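Local coordinates for protein exotoxin type A (Streptococcus pyogenes phage T12, PDB 1FNU) that acts as a secreted superantigen toxin of the staphylococcal/streptococcal family, the scarlet fever toxin, and probably contributes to virulence in the host, at residues A[170-175]-A[212-217]; A[8-13]-A[183-188]. All coordinates share one frame; numbering follows the deposited sequence.

Contact 1. Residues A[170-175]-A[212-217]; sequences GYIKFI and SQIEVY
The Tyr171 ring lies over the first part of the Tyr217 side chain. Tyr217 CB sits above one face of the Tyr171 ring, 3.9 Å from its centroid and 26° off the normal, a CH-pi contact. The two rings are nearly parallel, with planes at 21°, but are slid so far apart that they barely overlap; their closest atoms are Tyr171 CE1 and Tyr217 CD1, 3.5 Å apart. Tyr171 has its CG between backbone N and carbonyl carbon (chi1 72°), which swings the ring across to its partner strand. Tyr217 OH donates to Glu215 OE1 at 2.7 Å, meeting it from above the carboxylate plane, and Ile175 CD1 packs on the same carboxylate, 3.4 Å from Glu215 OE2. Lys173 runs alongside Glu215, pointing the same way, yet its NZ stays 5.1 Å from Glu215 OE1 and makes its salt bridge with Asp3. On the other face of the sheet Ile172 CD1 meets Ile214 CG2 at 3.7 Å, while Phe174 lies beside Ile214, its CE1 3.9 Å from Ile214 CG1. This apolar face packs on helix 142-157, where Val149 touches both Ile172 and Val216. Six backbone hydrogen bonds, paired at Tyr171-Tyr217, Lys173-Glu215 and Ile175-Gln213, fix the antiparallel register. Strand 212-219 also runs parallel to 110-123 on its other side. Strand 212-219 between 110-123 and 169-176, with helix 142-157 across one face, fits the beta-grasp domain of this toxin family.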
loop_
_atom_site.group_PDB
_atom_site.type_symbol
_atom_site.label_atom_id
_atom_site.label_comp_id
_atom_site.label_asym_id
_atom_site.label_seq_id
_atom_site.Cartn_x
_atom_site.Cartn_y
_atom_site.Cartn_z
ATOM N N GLY A 170 -18.245 7.484 25.372
ATOM C CA GLY A 170 -19.152 8.396 24.696
ATOM C C GLY A 170 -19.890 7.752 23.539
ATOM O O GLY A 170 -19.330 6.903 22.865
ATOM N N TYR A 171 -21.163 8.069 23.338
ATOM C CA TYR A 171 -21.897 7.530 22.219
ATOM C C TYR A 171 -22.988 8.521 21.880
ATOM O O TYR A 171 -23.331 9.437 22.676
ATOM C CB TYR A 171 -22.409 6.103 22.452
ATOM C CG TYR A 171 -23.552 5.898 23.427
ATOM C CD1 TYR A 171 -24.880 5.993 23.019
ATOM C CD2 TYR A 171 -23.286 5.624 24.784
ATOM C CE1 TYR A 171 -25.952 5.801 23.979
ATOM C CE2 TYR A 171 -24.315 5.432 25.708
ATOM C CZ TYR A 171 -25.624 5.506 25.310
ATOM O OH TYR A 171 -26.575 5.135 26.234
ATOM N N ILE A 172 -23.434 8.435 20.638
ATOM C CA ILE A 172 -24.466 9.351 20.161
ATOM C C ILE A 172 -25.565 8.408 19.690
ATOM O O ILE A 172 -25.281 7.368 19.060
ATOM C CB ILE A 172 -23.941 10.214 19.034
ATOM C CG1 ILE A 172 -25.047 11.166 18.567
ATOM C CG2 ILE A 172 -23.422 9.321 17.905
ATOM C CD1 ILE A 172 -24.575 12.183 17.591
ATOM N N LYS A 173 -26.795 8.757 20.027
ATOM C CA LYS A 173 -27.945 7.917 19.718
ATOM C C LYS A 173 -28.907 8.691 18.865
ATOM O O LYS A 173 -29.224 9.829 19.148
ATOM C CB LYS A 173 -28.651 7.474 21.007
ATOM C CG LYS A 173 -30.011 6.772 20.811
ATOM C CD LYS A 173 -30.681 6.382 22.155
ATOM C CE LYS A 173 -32.016 5.597 21.949
ATOM N NZ LYS A 173 -32.531 4.838 23.204
ATOM N N PHE A 174 -29.314 8.054 17.784
ATOM C CA PHE A 174 -30.229 8.646 16.841
ATOM C C PHE A 174 -31.598 7.960 17.033
ATOM O O PHE A 174 -31.710 6.719 17.105
ATOM C CB PHE A 174 -29.671 8.478 15.434
ATOM C CG PHE A 174 -28.556 9.428 15.099
ATOM C CD1 PHE A 174 -28.831 10.743 14.837
ATOM C CD2 PHE A 174 -27.215 8.985 15.048
ATOM C CE1 PHE A 174 -27.816 11.630 14.520
ATOM C CE2 PHE A 174 -26.203 9.841 14.734
ATOM C CZ PHE A 174 -26.499 11.178 14.467
ATOM N N ILE A 175 -32.635 8.788 17.156
ATOM C CA ILE A 175 -33.990 8.284 17.359
ATOM C C ILE A 175 -34.902 8.818 16.240
ATOM O O ILE A 175 -35.371 9.957 16.313
ATOM C CB ILE A 175 -34.512 8.723 18.719
ATOM C CG1 ILE A 175 -33.415 8.527 19.783
ATOM C CG2 ILE A 175 -35.733 7.813 19.116
ATOM C CD1 ILE A 175 -33.689 9.329 20.954
ATOM N N SER A 212 -36.361 13.509 13.776
ATOM C CA SER A 212 -35.426 12.590 14.418
ATOM C C SER A 212 -34.764 13.313 15.608
ATOM O O SER A 212 -34.484 14.492 15.543
ATOM C CB SER A 212 -34.381 12.143 13.383
ATOM O OG SER A 212 -34.954 11.398 12.332
ATOM N N GLN A 213 -34.549 12.617 16.712
ATOM C CA GLN A 213 -33.884 13.252 17.869
ATOM C C GLN A 213 -32.424 12.755 18.139
ATOM O O GLN A 213 -32.115 11.559 17.976
ATOM C CB GLN A 213 -34.725 13.032 19.109
ATOM C CG GLN A 213 -35.679 14.138 19.353
ATOM C CD GLN A 213 -36.729 13.701 20.357
ATOM O OE1 GLN A 213 -37.936 13.561 20.022
ATOM N NE2 GLN A 213 -36.280 13.425 21.598
ATOM N N ILE A 214 -31.561 13.686 18.563
ATOM C CA ILE A 214 -30.162 13.337 18.837
ATOM C C ILE A 214 -29.939 13.450 20.311
ATOM O O ILE A 214 -30.284 14.450 20.928
ATOM C CB ILE A 214 -29.191 14.300 18.183
ATOM C CG1 ILE A 214 -29.464 14.400 16.662
ATOM C CG2 ILE A 214 -27.794 13.810 18.470
ATOM C CD1 ILE A 214 -28.751 15.619 15.943
ATOM N N GLU A 215 -29.358 12.415 20.862
ATOM C CA GLU A 215 -29.038 12.319 22.266
ATOM C C GLU A 215 -27.586 11.871 22.447
ATOM O O GLU A 215 -27.144 10.870 21.852
ATOM C CB GLU A 215 -29.958 11.288 22.893
ATOM C CG GLU A 215 -31.211 11.923 23.484
ATOM C CD GLU A 215 -32.190 10.892 23.869
ATOM O OE1 GLU A 215 -31.769 9.774 24.237
ATOM O OE2 GLU A 215 -33.405 11.211 23.814
ATOM N N VAL A 216 -26.857 12.620 23.269
ATOM C CA VAL A 216 -25.469 12.305 23.565
ATOM C C VAL A 216 -25.186 11.903 25.020
ATOM O O VAL A 216 -25.472 12.695 25.924
ATOM C CB VAL A 216 -24.565 13.499 23.237
ATOM C CG1 VAL A 216 -23.192 13.218 23.741
ATOM C CG2 VAL A 216 -24.513 13.720 21.747
ATOM N N TYR A 217 -24.546 10.725 25.213
ATOM C CA TYR A 217 -24.162 10.174 26.555
ATOM C C TYR A 217 -22.646 10.009 26.811
ATOM O O TYR A 217 -21.993 9.147 26.203
ATOM C CB TYR A 217 -24.810 8.816 26.779
ATOM C CG TYR A 217 -26.309 8.859 26.736
ATOM C CD1 TYR A 217 -27.002 8.741 25.511
ATOM C CD2 TYR A 217 -27.051 9.110 27.907
ATOM C CE1 TYR A 217 -28.398 8.879 25.461
ATOM C CE2 TYR A 217 -28.440 9.253 27.866
ATOM C CZ TYR A 217 -29.103 9.145 26.639
ATOM O OH TYR A 217 -30.456 9.406 26.565
#

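Contact 2. Residues A[8-13]-A[183-188]; sequences QLHRSS and WFDFFP
Gln8 reaches Asp185 through a water that donates to both Gln8 O and Asp185 OD2, at the point where an N-terminal loop crosses the end of the edge strand 182-185 of the beta-grasp domain. Leu9 follows, its CD2 4.3 Å from Trp183 CZ3; Trp183 NE1 itself is bonded to Gln2 O. At His10 the polar contacts concentrate. Its backbone N donates to Asp185 OD2 (3.0 Å, 159°) on the syn lone pair, and its ND1 donates to Phe187 O at 2.6 Å, with that oxygen only 7° out of the imidazole plane. OD2 also lies over a face of the imidazole. The carboxylate is oriented by its own chain: Asp185 OD1 accepts from Phe187 N at 2.9 Å, an Asx turn that bends the chain as it leaves the strand. The same carboxylate thus joins the turn to the loop, and two backbone donors and a bridging water would be expected to favour its ionised form. Another water donates to both Arg11 O and Pro188 O. Ser12 OG turns to Tyr167 O, while Ser12 CB rests over one face of the Phe187 ring, 3.5 Å from the centroid and 16° off its normal.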
loop_
_atom_site.group_PDB
_atom_site.type_symbol
_atom_site.label_atom_id
_atom_site.label_comp_id
_atom_site.label_asym_id
_atom_site.label_seq_id
_atom_site.Cartn_x
_atom_site.Cartn_y
_atom_site.Cartn_z
ATOM N N GLN A 8 -20.050 -2.580 26.660
ATOM C CA GLN A 8 -20.020 -2.515 25.200
ATOM C C GLN A 8 -19.339 -1.253 24.692
ATOM O O GLN A 8 -18.976 -1.202 23.546
ATOM C CB GLN A 8 -21.448 -2.563 24.611
ATOM C CG GLN A 8 -22.163 -3.923 24.806
ATOM C CD GLN A 8 -23.608 -4.031 24.245
ATOM O OE1 GLN A 8 -24.208 -5.117 24.298
ATOM N NE2 GLN A 8 -24.164 -2.928 23.738
ATOM N N LEU A 9 -19.209 -0.224 25.526
ATOM C CA LEU A 9 -18.553 1.005 25.138
ATOM C C LEU A 9 -17.031 0.919 25.191
ATOM O O LEU A 9 -16.450 0.314 26.068
ATOM C CB LEU A 9 -19.059 2.164 26.011
ATOM C CG LEU A 9 -20.604 2.327 25.835
ATOM C CD1 LEU A 9 -21.232 3.193 26.921
ATOM C CD2 LEU A 9 -20.896 2.867 24.418
ATOM N N HIS A 10 -16.398 1.523 24.202
ATOM C CA HIS A 10 -14.928 1.568 24.107
ATOM C C HIS A 10 -14.430 2.677 25.036
ATOM O O HIS A 10 -14.916 3.802 24.992
ATOM C CB HIS A 10 -14.503 1.876 22.650
ATOM C CG HIS A 10 -14.872 0.815 21.658
ATOM N ND1 HIS A 10 -14.923 1.058 20.300
ATOM C CD2 HIS A 10 -15.065 -0.521 21.800
ATOM C CE1 HIS A 10 -15.129 -0.079 19.645
ATOM N NE2 HIS A 10 -15.217 -1.054 20.531
ATOM N N ARG A 11 -13.455 2.347 25.877
ATOM C CA ARG A 11 -12.887 3.313 26.823
ATOM C C ARG A 11 -11.796 4.062 26.087
ATOM O O ARG A 11 -10.887 3.426 25.500
ATOM C CB ARG A 11 -12.305 2.566 28.054
ATOM C CG ARG A 11 -13.356 1.856 29.073
ATOM C CD ARG A 11 -12.607 0.874 30.091
ATOM N NE ARG A 11 -11.408 1.625 30.489
ATOM C CZ ARG A 11 -10.241 1.153 30.962
ATOM N NH1 ARG A 11 -9.995 -0.147 31.157
ATOM N NH2 ARG A 11 -9.274 2.040 31.154
ATOM N N SER A 12 -11.878 5.389 26.083
ATOM C CA SER A 12 -10.864 6.227 25.384
ATOM C C SER A 12 -9.442 6.117 25.954
ATOM O O SER A 12 -8.473 6.310 25.234
ATOM C CB SER A 12 -11.232 7.729 25.425
ATOM O OG SER A 12 -11.095 8.278 26.751
ATOM N N SER A 13 -9.338 5.819 27.251
ATOM C CA SER A 13 -8.014 5.775 27.906
ATOM C C SER A 13 -7.169 4.561 27.510
ATOM O O SER A 13 -6.025 4.546 27.807
ATOM C CB SER A 13 -8.163 5.894 29.431
ATOM O OG SER A 13 -8.931 4.834 29.927
ATOM N N TRP A 183 -26.932 3.778 17.378
ATOM C CA TRP A 183 -25.993 4.649 18.012
ATOM C C TRP A 183 -24.611 4.379 17.494
ATOM O O TRP A 183 -24.409 3.353 16.842
ATOM C CB TRP A 183 -26.066 4.502 19.550
ATOM C CG TRP A 183 -25.902 3.132 20.006
ATOM C CD1 TRP A 183 -26.878 2.212 20.271
ATOM C CD2 TRP A 183 -24.652 2.475 20.251
ATOM N NE1 TRP A 183 -26.308 1.016 20.680
ATOM C CE2 TRP A 183 -24.942 1.156 20.670
ATOM C CE3 TRP A 183 -23.304 2.878 20.158
ATOM C CZ2 TRP A 183 -23.928 0.224 20.998
ATOM C CZ3 TRP A 183 -22.287 1.938 20.490
ATOM C CH2 TRP A 183 -22.611 0.635 20.903
ATOM N N PHE A 184 -23.711 5.349 17.702
ATOM C CA PHE A 184 -22.314 5.230 17.264
ATOM C C PHE A 184 -21.419 5.468 18.501
ATOM O O PHE A 184 -21.667 6.408 19.273
ATOM C CB PHE A 184 -21.933 6.322 16.238
ATOM C CG PHE A 184 -22.773 6.353 14.989
ATOM C CD1 PHE A 184 -23.209 5.215 14.398
ATOM C CD2 PHE A 184 -23.078 7.571 14.396
ATOM C CE1 PHE A 184 -23.962 5.285 13.218
ATOM C CE2 PHE A 184 -23.838 7.613 13.189
ATOM C CZ PHE A 184 -24.253 6.475 12.647
ATOM N N ASP A 185 -20.393 4.620 18.675
ATOM C CA ASP A 185 -19.389 4.766 19.744
ATOM C C ASP A 185 -18.414 5.922 19.393
ATOM O O ASP A 185 -17.802 5.902 18.316
ATOM C CB ASP A 185 -18.592 3.480 19.867
ATOM C CG ASP A 185 -17.912 3.383 21.171
ATOM O OD1 ASP A 185 -17.473 4.474 21.639
ATOM O OD2 ASP A 185 -17.814 2.263 21.715
ATOM N N PHE A 186 -18.294 6.934 20.247
ATOM C CA PHE A 186 -17.369 8.020 19.978
ATOM C C PHE A 186 -15.916 7.551 19.970
ATOM O O PHE A 186 -15.056 8.253 19.482
ATOM C CB PHE A 186 -17.487 9.175 20.978
ATOM C CG PHE A 186 -18.718 10.069 20.796
ATOM C CD1 PHE A 186 -19.477 10.035 19.637
ATOM C CD2 PHE A 186 -19.022 11.037 21.748
ATOM C CE1 PHE A 186 -20.512 10.937 19.393
ATOM C CE2 PHE A 186 -20.082 11.984 21.525
ATOM C CZ PHE A 186 -20.829 11.921 20.325
ATOM N N PHE A 187 -15.659 6.368 20.509
ATOM C CA PHE A 187 -14.301 5.873 20.610
ATOM C C PHE A 187 -14.045 4.552 19.899
ATOM O O PHE A 187 -14.868 3.646 19.917
ATOM C CB PHE A 187 -13.908 5.756 22.111
ATOM C CG PHE A 187 -13.953 7.056 22.835
ATOM C CD1 PHE A 187 -13.059 8.073 22.527
ATOM C CD2 PHE A 187 -14.914 7.306 23.773
ATOM C CE1 PHE A 187 -13.125 9.367 23.145
ATOM C CE2 PHE A 187 -15.004 8.611 24.415
ATOM C CZ PHE A 187 -14.113 9.626 24.090
ATOM N N PRO A 188 -12.850 4.424 19.268
ATOM C CA PRO A 188 -12.410 3.246 18.540
ATOM C C PRO A 188 -11.877 2.166 19.488
ATOM O O PRO A 188 -11.716 2.421 20.687
ATOM C CB PRO A 188 -11.246 3.809 17.697
ATOM C CG PRO A 188 -10.564 4.696 18.683
ATOM C CD PRO A 188 -11.836 5.502 19.130
HETATM O O HOH W 1 -18.733 -0.158 20.990
HETATM O O HOH W 2 -17.488 5.029 24.464
HETATM O O HOH W 3 -10.705 1.477 23.346
#

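Contacts 1 and 2 have centres about 13 Å apart and meet in one five-stranded mixed sheet, since strand 169-176 pairs with 212-219 on one side and with the outermost strand 182-185 on the other. Direct evidence is the pair of probable backbone hydrogen bonds Gly170 O to Phe186 N (2.8 Å) and Ile172 O to Phe184 N (2.9 Å). Along the chain the segments alternate, 8-13, 170-175, 183-188, 212-217, so the contacts interlock in sequence. Contact 1 joins neighbouring strands inside the sheet; contact 2 brings a loop near the N-terminus, ahead of helix 19-26, onto the edge strand of the beta-grasp domain.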